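Local atomic coordinates of alpha-fucosidase (Bifidobacterium bifidum, PDB entry 2EAB), a protein that probably releases alpha-1,2-linked L-fucose from glycans by hydrolysis, this chain being the catalytic-domain portion of a longer, probably membrane-attached protein. Residues N56-G61 with E389-P394; E77-G82 with A280-K285; M427-T432 with A441-E446. All blocks are in the same frame, centred on the assembly; numbering follows the deposited sequence.

Interaction 1 (N56-G61 with E389-P394); sequences NGKIGG and ENSQLP. With CA (calcium ion), chain C.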
ATOM      1  N   ASN A  56     -14.599   6.119  -2.626  1.00  7.56           N
ATOM      2  CA  ASN A  56     -14.342   6.426  -4.030  1.00  7.57           C
ATOM      3  C   ASN A  56     -12.908   6.906  -4.266  1.00  7.49           C
ATOM      4  O   ASN A  56     -12.623   7.562  -5.265  1.00  7.54           O
ATOM      5  CB  ASN A  56     -15.360   7.445  -4.567  1.00  7.78           C
ATOM      6  CG  ASN A  56     -15.186   8.833  -3.969  1.00  7.47           C
ATOM      7  OD1 ASN A  56     -14.319   9.063  -3.129  1.00  7.87           O
ATOM      8  ND2 ASN A  56     -16.014   9.772  -4.413  1.00  8.98           N
ATOM      9  N   GLY A  57     -12.016   6.572  -3.336  1.00  7.02           N
ATOM     10  CA  GLY A  57     -10.628   7.032  -3.370  1.00  7.27           C
ATOM     11  C   GLY A  57     -10.416   8.369  -2.684  1.00  7.14           C
ATOM     12  O   GLY A  57      -9.268   8.765  -2.438  1.00  7.30           O
ATOM     13  N   LYS A  58     -11.514   9.065  -2.386  1.00  7.49           N
ATOM     14  CA  LYS A  58     -11.451  10.420  -1.838  1.00  7.72           C
ATOM     15  C   LYS A  58     -12.289  10.552  -0.571  1.00  7.47           C
ATOM     16  O   LYS A  58     -11.759  10.883   0.487  1.00  8.61           O
ATOM     17  CB  LYS A  58     -11.843  11.450  -2.894  1.00  7.95           C
ATOM     18  CG  LYS A  58     -10.902  11.443  -4.093  1.00  9.41           C
ATOM     19  CD  LYS A  58     -11.276  12.475  -5.120  1.00 14.12           C
ATOM     20  CE  LYS A  58     -12.343  11.962  -6.063  1.00 15.39           C
ATOM     21  NZ  LYS A  58     -12.746  13.042  -6.992  1.00 17.06           N
ATOM     22  N   ILE A  59     -13.589  10.287  -0.672  1.00  7.23           N
ATOM     23  CA  ILE A  59     -14.433  10.157   0.511  1.00  7.86           C
ATOM     24  C   ILE A  59     -14.671   8.687   0.821  1.00  7.30           C
ATOM     25  O   ILE A  59     -14.683   7.837  -0.077  1.00  7.60           O
ATOM     26  CB  ILE A  59     -15.780  10.926   0.397  1.00  7.62           C
ATOM     27  CG1 ILE A  59     -16.562  10.519  -0.861  1.00  8.68           C
ATOM     28  CG2 ILE A  59     -15.535  12.435   0.465  1.00  8.13           C
ATOM     29  CD1 ILE A  59     -17.934  11.170  -0.975  1.00  8.92           C
ATOM     30  N   GLY A  60     -14.846   8.398   2.105  1.00  7.46           N
ATOM     31  CA  GLY A  60     -15.077   7.043   2.555  1.00  7.71           C
ATOM     32  C   GLY A  60     -16.077   6.989   3.684  1.00  7.29           C
ATOM     33  O   GLY A  60     -16.233   7.948   4.450  1.00  7.63           O
ATOM     34  N   GLY A  61     -16.753   5.851   3.779  1.00  7.21           N
ATOM     35  CA  GLY A  61     -17.618   5.557   4.903  1.00  7.41           C
ATOM     36  C   GLY A  61     -17.281   4.214   5.507  1.00  7.44           C
ATOM     37  O   GLY A  61     -16.722   3.340   4.838  1.00  7.62           O
ATOM     38  N   GLU A 389      -7.371   6.705  -9.578  1.00  9.56           N
ATOM     39  CA  GLU A 389      -6.543   7.508 -10.486  1.00 10.74           C
ATOM     40  C   GLU A 389      -6.611   8.986 -10.156  1.00 10.55           C
ATOM     41  O   GLU A 389      -5.620   9.702 -10.309  1.00 11.29           O
ATOM     42  CB  GLU A 389      -6.974   7.317 -11.942  1.00 11.31           C
ATOM     43  CG  GLU A 389      -6.782   5.922 -12.468  1.00 15.27           C
ATOM     44  CD  GLU A 389      -7.594   5.655 -13.721  1.00 18.92           C
ATOM     45  OE1 GLU A 389      -7.271   6.246 -14.774  1.00 21.11           O
ATOM     46  OE2 GLU A 389      -8.549   4.842 -13.647  1.00 19.39           O
ATOM     47  N   ASN A 390      -7.777   9.439  -9.704  1.00 10.39           N
ATOM     48  CA  ASN A 390      -7.966  10.846  -9.392  1.00 10.07           C
ATOM     49  C   ASN A 390      -7.950  11.181  -7.898  1.00  9.36           C
ATOM     50  O   ASN A 390      -8.321  12.287  -7.510  1.00  9.95           O
ATOM     51  CB  ASN A 390      -9.230  11.386 -10.069  1.00 10.43           C
ATOM     52  CG  ASN A 390     -10.506  10.785  -9.505  1.00 10.62           C
ATOM     53  OD1 ASN A 390     -10.480   9.920  -8.626  1.00 10.85           O
ATOM     54  ND2 ASN A 390     -11.638  11.247 -10.016  1.00 13.27           N
ATOM     55  N   SER A 391      -7.503  10.245  -7.064  1.00  8.31           N
ATOM     56  CA  SER A 391      -7.243  10.555  -5.657  1.00  7.84           C
ATOM     57  C   SER A 391      -6.160  11.608  -5.564  1.00  7.13           C
ATOM     58  O   SER A 391      -5.201  11.605  -6.348  1.00  7.46           O
ATOM     59  CB  SER A 391      -6.768   9.318  -4.896  1.00  7.54           C
ATOM     60  OG  SER A 391      -7.805   8.372  -4.738  1.00  7.44           O
ATOM     61  N   GLN A 392      -6.300  12.503  -4.598  1.00  6.61           N
ATOM     62  CA  GLN A 392      -5.252  13.484  -4.366  1.00  6.59           C
ATOM     63  C   GLN A 392      -4.063  12.908  -3.610  1.00  6.37           C
ATOM     64  O   GLN A 392      -2.953  13.411  -3.747  1.00  6.94           O
ATOM     65  CB  GLN A 392      -5.805  14.706  -3.641  1.00  6.57           C
ATOM     66  CG  GLN A 392      -6.852  15.450  -4.445  1.00  7.55           C
ATOM     67  CD  GLN A 392      -7.084  16.841  -3.925  1.00  7.06           C
ATOM     68  OE1 GLN A 392      -6.261  17.728  -4.123  1.00  8.47           O
ATOM     69  NE2 GLN A 392      -8.207  17.040  -3.248  1.00  7.28           N
ATOM     70  N   LEU A 393      -4.301  11.863  -2.819  1.00  6.23           N
ATOM     71  CA  LEU A 393      -3.269  11.242  -1.997  1.00  6.01           C
ATOM     72  C   LEU A 393      -3.341   9.726  -2.125  1.00  6.04           C
ATOM     73  O   LEU A 393      -4.414   9.176  -2.368  1.00  5.92           O
ATOM     74  CB  LEU A 393      -3.428  11.665  -0.530  1.00  6.01           C
ATOM     75  CG  LEU A 393      -3.107  13.139  -0.252  1.00  6.19           C
ATOM     76  CD1 LEU A 393      -3.593  13.565   1.122  1.00  7.36           C
ATOM     77  CD2 LEU A 393      -1.623  13.442  -0.422  1.00  7.10           C
ATOM     78  N   PRO A 394      -2.197   9.041  -1.947  1.00  6.16           N
ATOM     79  CA  PRO A 394      -2.233   7.586  -1.972  1.00  6.15           C
ATOM     80  C   PRO A 394      -2.911   7.085  -0.705  1.00  5.68           C
ATOM     81  O   PRO A 394      -3.214   7.878   0.208  1.00  5.67           O
ATOM     82  CB  PRO A 394      -0.750   7.200  -1.993  1.00  6.94           C
ATOM     83  CG  PRO A 394      -0.040   8.349  -1.396  1.00  7.03           C
ATOM     84  CD  PRO A 394      -0.845   9.569  -1.691  1.00  6.25           C
TER
HETATM   85 CA    CA C 899      -6.675   8.410  -1.129  1.00  8.30          CA
HETATM   86  O   HOH W   1     -14.333  11.812  -8.885  1.00 15.40           O
HETATM   87  O   HOH W   2     -10.260  14.115  -7.848  1.00 20.49           O
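Ser391 OG donates to Gly57 O at 2.8 Å, the one direct hydrogen bond between the segments 56-61 and 389-394. The hydroxyl sits above the carbonyl plane, 44° out of it, and the C=O...OG angle is only 106°. Ser391 OG lies anti to its own carbonyl carbon (chi1 -70°) and serves two backbone partners, Gly57 O and Arg388 N. Packing here is tight: a CB modelled on Gly57 would come within 2.7 Å of Ser391 OG. Gly57 O further belongs to the calcium site, 2.9 Å from the ion. Leu393 O binds the same ion at 2.7 Å, and Glu77 and Ser386 complete the protein ligands. The contact thus joins the N-terminal, family 65-like beta domain to the family 95 catalytic domain at this ion. The Gly57 corner is shaped by an Asx turn, in which Asn56 OD1 takes the N-H groups of Lys58 and Ile59 from opposite faces of its amide plane, just as strand 59-63 begins. Toward solvent the contact loosens. The Lys58 chain bends at chi3 and crosses Asn390 at about a right angle, leaving Lys58 NZ 3.7 Å from Asn390 ND2. Two waters make the link instead: one accepts from both of these nitrogens, and the other accepts from Lys58 NZ while donating to Asn390 O at 2.7 Å. Asn390 OD1 turns elsewhere, to Asn186 ND2.

Interaction 2 (E77-G82 with A280-K285); sequences ETLWTG and AATDYK. With CA (calcium ion), chain C.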
ATOM      1  N   GLU A  77     -10.018  12.167   2.266  1.00  6.14           N
ATOM      2  CA  GLU A  77      -8.583  11.853   2.230  1.00  6.03           C
ATOM      3  C   GLU A  77      -7.648  13.020   2.548  1.00  5.93           C
ATOM      4  O   GLU A  77      -6.506  12.792   2.944  1.00  5.93           O
ATOM      5  CB  GLU A  77      -8.203  11.271   0.863  1.00  6.03           C
ATOM      6  CG  GLU A  77      -8.472  12.249  -0.276  1.00  6.50           C
ATOM      7  CD  GLU A  77      -7.807  11.911  -1.593  1.00  6.41           C
ATOM      8  OE1 GLU A  77      -8.178  12.577  -2.584  1.00  6.77           O
ATOM      9  OE2 GLU A  77      -6.926  11.022  -1.648  1.00  6.28           O
ATOM     10  N   THR A  78      -8.110  14.251   2.344  1.00  5.95           N
ATOM     11  CA  THR A  78      -7.235  15.410   2.524  1.00  6.02           C
ATOM     12  C   THR A  78      -7.397  16.131   3.858  1.00  6.03           C
ATOM     13  O   THR A  78      -6.786  17.183   4.056  1.00  6.24           O
ATOM     14  CB  THR A  78      -7.366  16.447   1.373  1.00  6.22           C
ATOM     15  OG1 THR A  78      -8.650  17.085   1.423  1.00  6.80           O
ATOM     16  CG2 THR A  78      -7.172  15.791   0.009  1.00  6.80           C
ATOM     17  N   LEU A  79      -8.194  15.577   4.775  1.00  5.79           N
ATOM     18  CA  LEU A  79      -8.403  16.232   6.068  1.00  6.06           C
ATOM     19  C   LEU A  79      -7.217  15.939   6.976  1.00  5.75           C
ATOM     20  O   LEU A  79      -7.229  15.016   7.791  1.00  5.98           O
ATOM     21  CB  LEU A  79      -9.737  15.832   6.707  1.00  6.46           C
ATOM     22  CG  LEU A  79     -10.187  16.796   7.815  1.00  6.73           C
ATOM     23  CD1 LEU A  79     -10.658  18.131   7.235  1.00  7.05           C
ATOM     24  CD2 LEU A  79     -11.277  16.180   8.658  1.00  7.43           C
ATOM     25  N   TRP A  80      -6.188  16.762   6.796  1.00  5.84           N
ATOM     26  CA  TRP A  80      -4.882  16.596   7.408  1.00  5.96           C
ATOM     27  C   TRP A  80      -4.496  17.866   8.161  1.00  5.85           C
ATOM     28  O   TRP A  80      -4.504  18.953   7.585  1.00  6.00           O
ATOM     29  CB  TRP A  80      -3.851  16.362   6.297  1.00  6.93           C
ATOM     30  CG  TRP A  80      -3.500  14.934   6.020  1.00  6.04           C
ATOM     31  CD1 TRP A  80      -4.103  14.066   5.148  1.00  7.43           C
ATOM     32  CD2 TRP A  80      -2.413  14.227   6.605  1.00  7.47           C
ATOM     33  NE1 TRP A  80      -3.446  12.849   5.174  1.00  7.18           N
ATOM     34  CE2 TRP A  80      -2.405  12.926   6.062  1.00  7.88           C
ATOM     35  CE3 TRP A  80      -1.430  14.578   7.539  1.00  7.63           C
ATOM     36  CZ2 TRP A  80      -1.457  11.967   6.438  1.00  7.83           C
ATOM     37  CZ3 TRP A  80      -0.494  13.634   7.911  1.00  7.67           C
ATOM     38  CH2 TRP A  80      -0.516  12.342   7.363  1.00  7.49           C
ATOM     39  N   THR A  81      -4.163  17.727   9.440  1.00  5.82           N
ATOM     40  CA  THR A  81      -3.519  18.816  10.169  1.00  5.89           C
ATOM     41  C   THR A  81      -2.025  18.847   9.820  1.00  5.43           C
ATOM     42  O   THR A  81      -1.525  17.962   9.129  1.00  5.68           O
ATOM     43  CB  THR A  81      -3.694  18.679  11.691  1.00  6.03           C
ATOM     44  OG1 THR A  81      -3.181  17.412  12.107  1.00  5.88           O
ATOM     45  CG2 THR A  81      -5.160  18.806  12.103  1.00  7.12           C
ATOM     46  N   GLY A  82      -1.327  19.872  10.301  1.00  5.65           N
ATOM     47  CA  GLY A  82       0.086  20.079  10.007  1.00  5.57           C
ATOM     48  C   GLY A  82       0.312  20.970   8.800  1.00  5.49           C
ATOM     49  O   GLY A  82      -0.630  21.506   8.210  1.00  5.73           O
ATOM     50  N   ALA A 280     -18.065  16.067   0.164  1.00  8.40           N
ATOM     51  CA  ALA A 280     -17.180  16.786   1.066  1.00  8.40           C
ATOM     52  C   ALA A 280     -15.908  17.166   0.338  1.00  8.25           C
ATOM     53  O   ALA A 280     -15.500  16.494  -0.616  1.00  8.34           O
ATOM     54  CB  ALA A 280     -16.860  15.946   2.286  1.00  8.68           C
ATOM     55  N   ALA A 281     -15.280  18.244   0.794  1.00  7.92           N
ATOM     56  CA  ALA A 281     -14.015  18.700   0.238  1.00  7.87           C
ATOM     57  C   ALA A 281     -13.308  19.623   1.203  1.00  7.59           C
ATOM     58  O   ALA A 281     -13.922  20.198   2.113  1.00  7.95           O
ATOM     59  CB  ALA A 281     -14.232  19.426  -1.075  1.00  8.25           C
ATOM     60  N   THR A 282     -12.005  19.759   0.979  1.00  7.38           N
ATOM     61  CA  THR A 282     -11.197  20.780   1.617  1.00  7.14           C
ATOM     62  C   THR A 282     -10.545  21.616   0.523  1.00  7.21           C
ATOM     63  O   THR A 282     -10.664  21.297  -0.670  1.00  7.32           O
ATOM     64  CB  THR A 282     -10.071  20.185   2.493  1.00  6.83           C
ATOM     65  OG1 THR A 282      -9.023  19.689   1.651  1.00  6.91           O
ATOM     66  CG2 THR A 282     -10.580  19.072   3.401  1.00  7.14           C
ATOM     67  N   ASP A 283      -9.840  22.666   0.936  1.00  7.16           N
ATOM     68  CA  ASP A 283      -9.001  23.438   0.024  1.00  7.31           C
ATOM     69  C   ASP A 283      -7.546  22.948  -0.017  1.00  6.83           C
ATOM     70  O   ASP A 283      -6.656  23.688  -0.429  1.00  6.80           O
ATOM     71  CB  ASP A 283      -9.078  24.946   0.338  1.00  7.37           C
ATOM     72  CG  ASP A 283      -8.441  25.314   1.669  1.00  7.29           C
ATOM     73  OD1 ASP A 283      -8.370  24.457   2.571  1.00  7.36           O
ATOM     74  OD2 ASP A 283      -8.026  26.487   1.813  1.00  8.14           O
ATOM     75  N   TYR A 284      -7.304  21.705   0.408  1.00  6.63           N
ATOM     76  CA  TYR A 284      -5.982  21.095   0.254  1.00  6.73           C
ATOM     77  C   TYR A 284      -5.568  21.071  -1.215  1.00  6.66           C
ATOM     78  O   TYR A 284      -6.404  20.869  -2.093  1.00  7.01           O
ATOM     79  CB  TYR A 284      -5.975  19.655   0.787  1.00  6.43           C
ATOM     80  CG  TYR A 284      -4.669  18.944   0.512  1.00  6.35           C
ATOM     81  CD1 TYR A 284      -3.578  19.123   1.356  1.00  6.76           C
ATOM     82  CD2 TYR A 284      -4.510  18.123  -0.609  1.00  6.10           C
ATOM     83  CE1 TYR A 284      -2.357  18.511   1.102  1.00  6.21           C
ATOM     84  CE2 TYR A 284      -3.294  17.499  -0.875  1.00  6.51           C
ATOM     85  CZ  TYR A 284      -2.227  17.693  -0.016  1.00  6.02           C
ATOM     86  OH  TYR A 284      -1.023  17.071  -0.289  1.00  6.24           O
ATOM     87  N   LYS A 285      -4.280  21.263  -1.480  1.00  6.43           N
ATOM     88  CA  LYS A 285      -3.725  20.911  -2.785  1.00  6.75           C
ATOM     89  C   LYS A 285      -2.312  20.412  -2.569  1.00  6.31           C
ATOM     90  O   LYS A 285      -1.585  20.954  -1.742  1.00  6.55           O
ATOM     91  CB  LYS A 285      -3.737  22.109  -3.738  1.00  6.77           C
ATOM     92  CG  LYS A 285      -3.444  21.764  -5.195  1.00  7.55           C
ATOM     93  CD  LYS A 285      -3.605  22.987  -6.092  1.00  8.73           C
ATOM     94  CE  LYS A 285      -3.173  22.725  -7.533  1.00 10.87           C
ATOM     95  NZ  LYS A 285      -3.958  21.642  -8.183  1.00 12.82           N
TER
HETATM   96 CA    CA C 899      -6.675   8.410  -1.129  1.00  8.30          CA
HETATM   97  O   HOH W   3     -10.727  17.799  -0.855  1.00  7.59           O
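Thr282 OG1 donates to Thr78 OG1 at 2.6 Å, a short hydroxyl-to-hydroxyl bond between the loop after strand 69-76 and the end of strand 273-282. The other polar links extend from it. Thr282 OG1, lying between its backbone N and carbonyl carbon (chi1 75°), also accepts the N-H of Tyr284 at 2.9 Å with an N-H...O angle of 161°, which makes an ST turn where the strand ends. A water bridges the two segments, donating to Thr78 OG1 at 3.2 Å and accepting from Thr282 N. Thr78 OG1 is in turn bonded to Glu76 OE2.

Apolar contacts flank this core. Thr78 CB meets Tyr284 CB at 3.5 Å, and Thr78 CG2 reaches Tyr284 CD2 at 3.6 Å, approaching the ring obliquely; the far end of that ring is fixed by Tyr284 OH bonding to Ala489 O. Leu79, centre of an inverse gamma turn, lays CD1 on Thr282 CG2 at 3.9 Å. Metal coordination lies one residue before Thr78, where Glu77 OE2 binds calcium at 2.7 Å.

The two parent strands belong to different antiparallel sheets, consistent with the N-terminal beta-sandwich domain of this family. Chemically, the buried hydroxyls form a directed relay from Tyr284 N through Thr282 to Thr78, and the Glu76 carboxylate at its end would probably polarise it.

Interaction 3 (M427-T432 with A441-E446); sequences MNYWPT and AEPLIE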
ATOM      1  N   MET A 427       4.077  -1.536   0.988  1.00  5.55           N
ATOM      2  CA  MET A 427       3.167  -2.677   1.037  1.00  5.58           C
ATOM      3  C   MET A 427       1.789  -2.353   0.460  1.00  5.64           C
ATOM      4  O   MET A 427       1.190  -3.186  -0.229  1.00  5.85           O
ATOM      5  CB  MET A 427       3.050  -3.205   2.464  1.00  5.64           C
ATOM      6  CG  MET A 427       2.336  -4.539   2.549  1.00  5.94           C
ATOM      7  SD  MET A 427       2.369  -5.296   4.173  1.00  6.20           S
ATOM      8  CE  MET A 427       4.139  -5.368   4.489  1.00  8.62           C
ATOM      9  N   ASN A 428       1.300  -1.142   0.725  1.00  5.57           N
ATOM     10  CA  ASN A 428       0.030  -0.694   0.159  1.00  5.90           C
ATOM     11  C   ASN A 428       0.016  -0.800  -1.360  1.00  5.97           C
ATOM     12  O   ASN A 428      -1.049  -0.962  -1.960  1.00  6.92           O
ATOM     13  CB  ASN A 428      -0.254   0.763   0.529  1.00  6.01           C
ATOM     14  CG  ASN A 428      -0.676   0.950   1.975  1.00  5.24           C
ATOM     15  OD1 ASN A 428      -0.559   0.052   2.806  1.00  5.67           O
ATOM     16  ND2 ASN A 428      -1.145   2.153   2.284  1.00  6.54           N
ATOM     17  N   TYR A 429       1.194  -0.668  -1.967  1.00  6.03           N
ATOM     18  CA  TYR A 429       1.338  -0.718  -3.420  1.00  6.10           C
ATOM     19  C   TYR A 429       2.128  -1.923  -3.920  1.00  6.61           C
ATOM     20  O   TYR A 429       2.776  -1.865  -4.975  1.00  7.51           O
ATOM     21  CB  TYR A 429       1.856   0.631  -3.968  1.00  6.35           C
ATOM     22  CG  TYR A 429       0.809   1.701  -3.770  1.00  6.12           C
ATOM     23  CD1 TYR A 429      -0.176   1.917  -4.732  1.00  6.34           C
ATOM     24  CD2 TYR A 429       0.755   2.445  -2.592  1.00  6.10           C
ATOM     25  CE1 TYR A 429      -1.173   2.864  -4.535  1.00  6.40           C
ATOM     26  CE2 TYR A 429      -0.236   3.394  -2.390  1.00  6.09           C
ATOM     27  CZ  TYR A 429      -1.196   3.597  -3.362  1.00  6.31           C
ATOM     28  OH  TYR A 429      -2.175   4.537  -3.142  1.00  6.29           O
ATOM     29  N   TRP A 430       2.070  -3.018  -3.163  1.00  6.05           N
ATOM     30  CA  TRP A 430       2.587  -4.301  -3.642  1.00  6.35           C
ATOM     31  C   TRP A 430       1.643  -5.116  -4.532  1.00  6.14           C
ATOM     32  O   TRP A 430       2.127  -5.759  -5.455  1.00  6.64           O
ATOM     33  CB  TRP A 430       3.087  -5.187  -2.502  1.00  6.96           C
ATOM     34  CG  TRP A 430       4.396  -4.762  -1.909  1.00  7.57           C
ATOM     35  CD1 TRP A 430       5.291  -3.861  -2.419  1.00  8.37           C
ATOM     36  CD2 TRP A 430       4.969  -5.252  -0.693  1.00  8.03           C
ATOM     37  NE1 TRP A 430       6.376  -3.740  -1.573  1.00  8.11           N
ATOM     38  CE2 TRP A 430       6.202  -4.586  -0.509  1.00  8.55           C
ATOM     39  CE3 TRP A 430       4.556  -6.187   0.264  1.00  9.15           C
ATOM     40  CZ2 TRP A 430       7.025  -4.827   0.604  1.00  9.03           C
ATOM     41  CZ3 TRP A 430       5.374  -6.423   1.367  1.00  9.83           C
ATOM     42  CH2 TRP A 430       6.593  -5.748   1.523  1.00  9.38           C
ATOM     43  N   PRO A 431       0.321  -5.155  -4.246  1.00  6.17           N
ATOM     44  CA  PRO A 431      -0.539  -5.939  -5.156  1.00  6.45           C
ATOM     45  C   PRO A 431      -1.089  -5.150  -6.335  1.00  6.32           C
ATOM     46  O   PRO A 431      -1.792  -5.708  -7.174  1.00  6.43           O
ATOM     47  CB  PRO A 431      -1.700  -6.346  -4.253  1.00  6.65           C
ATOM     48  CG  PRO A 431      -1.842  -5.185  -3.312  1.00  6.81           C
ATOM     49  CD  PRO A 431      -0.448  -4.616  -3.106  1.00  6.61           C
ATOM     50  N   THR A 432      -0.776  -3.866  -6.403  1.00  6.35           N
ATOM     51  CA  THR A 432      -1.489  -2.964  -7.293  1.00  6.23           C
ATOM     52  C   THR A 432      -1.354  -3.343  -8.765  1.00  6.13           C
ATOM     53  O   THR A 432      -2.306  -3.209  -9.529  1.00  6.29           O
ATOM     54  CB  THR A 432      -1.012  -1.523  -7.067  1.00  6.38           C
ATOM     55  OG1 THR A 432      -0.894  -1.288  -5.657  1.00  6.42           O
ATOM     56  CG2 THR A 432      -1.981  -0.518  -7.681  1.00  7.19           C
ATOM     57  N   ALA A 441      -2.211   3.029  -9.046  1.00  6.56           N
ATOM     58  CA  ALA A 441      -0.926   3.482  -8.519  1.00  6.54           C
ATOM     59  C   ALA A 441      -0.678   4.964  -8.779  1.00  6.38           C
ATOM     60  O   ALA A 441       0.249   5.542  -8.210  1.00  6.15           O
ATOM     61  CB  ALA A 441       0.203   2.662  -9.114  1.00  7.21           C
ATOM     62  N   GLU A 442      -1.488   5.583  -9.635  1.00  6.52           N
ATOM     63  CA  GLU A 442      -1.257   6.979 -10.014  1.00  6.82           C
ATOM     64  C   GLU A 442      -1.042   7.929  -8.823  1.00  6.45           C
ATOM     65  O   GLU A 442      -0.090   8.707  -8.837  1.00  6.33           O
ATOM     66  CB  GLU A 442      -2.362   7.499 -10.946  1.00  7.13           C
ATOM     67  CG  GLU A 442      -2.236   8.981 -11.344  1.00  8.66           C
ATOM     68  CD  GLU A 442      -0.898   9.345 -11.987  1.00  9.39           C
ATOM     69  OE1 GLU A 442      -0.296   8.495 -12.681  1.00 10.40           O
ATOM     70  OE2 GLU A 442      -0.462  10.504 -11.807  1.00 11.57           O
ATOM     71  N   PRO A 443      -1.918   7.885  -7.796  1.00  6.22           N
ATOM     72  CA  PRO A 443      -1.664   8.801  -6.675  1.00  6.48           C
ATOM     73  C   PRO A 443      -0.337   8.560  -5.948  1.00  6.22           C
ATOM     74  O   PRO A 443       0.211   9.501  -5.380  1.00  6.07           O
ATOM     75  CB  PRO A 443      -2.862   8.581  -5.742  1.00  7.19           C
ATOM     76  CG  PRO A 443      -3.426   7.276  -6.137  1.00  7.21           C
ATOM     77  CD  PRO A 443      -3.172   7.133  -7.607  1.00  6.52           C
ATOM     78  N   LEU A 444       0.175   7.329  -5.940  1.00  6.04           N
ATOM     79  CA  LEU A 444       1.509   7.105  -5.383  1.00  5.78           C
ATOM     80  C   LEU A 444       2.577   7.787  -6.232  1.00  5.80           C
ATOM     81  O   LEU A 444       3.493   8.409  -5.698  1.00  5.82           O
ATOM     82  CB  LEU A 444       1.837   5.617  -5.221  1.00  6.02           C
ATOM     83  CG  LEU A 444       3.214   5.363  -4.592  1.00  6.23           C
ATOM     84  CD1 LEU A 444       3.244   5.847  -3.136  1.00  6.89           C
ATOM     85  CD2 LEU A 444       3.603   3.902  -4.701  1.00  6.83           C
ATOM     86  N   ILE A 445       2.476   7.666  -7.553  1.00  6.12           N
ATOM     87  CA  ILE A 445       3.458   8.298  -8.426  1.00  6.56           C
ATOM     88  C   ILE A 445       3.455   9.810  -8.205  1.00  6.02           C
ATOM     89  O   ILE A 445       4.512  10.421  -8.035  1.00  6.00           O
ATOM     90  CB  ILE A 445       3.227   7.967  -9.920  1.00  6.40           C
ATOM     91  CG1 ILE A 445       3.153   6.450 -10.130  1.00  7.09           C
ATOM     92  CG2 ILE A 445       4.335   8.578 -10.780  1.00  7.06           C
ATOM     93  CD1 ILE A 445       2.797   6.031 -11.541  1.00  8.02           C
ATOM     94  N   GLU A 446       2.264  10.402  -8.189  1.00  6.36           N
ATOM     95  CA  GLU A 446       2.144  11.830  -7.920  1.00  6.84           C
ATOM     96  C   GLU A 446       2.671  12.213  -6.533  1.00  6.06           C
ATOM     97  O   GLU A 446       3.290  13.261  -6.370  1.00  5.99           O
ATOM     98  CB  GLU A 446       0.705  12.311  -8.099  1.00  6.80           C
ATOM     99  CG  GLU A 446       0.605  13.834  -8.004  1.00  8.89           C
ATOM    100  CD  GLU A 446      -0.800  14.390  -8.106  1.00  9.41           C
ATOM    101  OE1 GLU A 446      -1.718  13.677  -8.555  1.00 11.92           O
ATOM    102  OE2 GLU A 446      -0.985  15.567  -7.727  1.00 12.14           O
TER
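Ala441, two residues ahead of Pro443 in the sequence, meets two side chains of the segment 427-432. Its N lies 3.8 Å from Thr432 CG2 and its methyl CB 4.1 Å from the same carbon, while Ala441 CA comes obliquely to the Tyr429 ring, 4.0 Å from CE1. Pro443 adds a marginal touch, its CG being 4.2 Å from Tyr429 OH. Leu444 carries the main packing: its CB stands over the centre of the Tyr429 ring, 4.0 Å from the centroid and 5° off the normal, a CH-pi contact. With Leu444 CG set opposite the backbone N (chi1 -178°), the branch runs back along the ring and puts CD2 3.7 Å from Tyr429 CG. The hydroxyl of Tyr429 is bonded beyond the pair, to Ser387 OG and Ser395 N. Were Tyr429 replaced by an alanine, ring and hydroxyl would go, which would probably open a gap against Leu444 and leave Ser387 and Ser395 without their shared partner. The contact is buried within the helical catalytic domain, whose clan has the six-hairpin (alpha/alpha)6 fold; Asn514 of helix 507-520 touches both Tyr429 and Leu444, and Ile445 packs against helix 525-546.

In the fold
From the N terminus, segment 56-61 opens the long loop that interaction 1 closes 328 residues later at 389-394, joining the N-terminal beta domain to the catalytic domain. Interaction 2 opens and closes within that span, tying the exit of strand 69-76 to the end of strand 273-282. The two share the calcium ion and touch directly: Gln392 N is 2.8 Å from Glu77 OE1, a probable hydrogen bond. Interaction 3 follows in series as a short local closure between the turn after helix 424-428 and early helix 442-450. It meets interaction 1 through Pro394 on Tyr429 and Leu393 O against Pro443, but does not touch interaction 2, about 6 Å away at the nearest atoms.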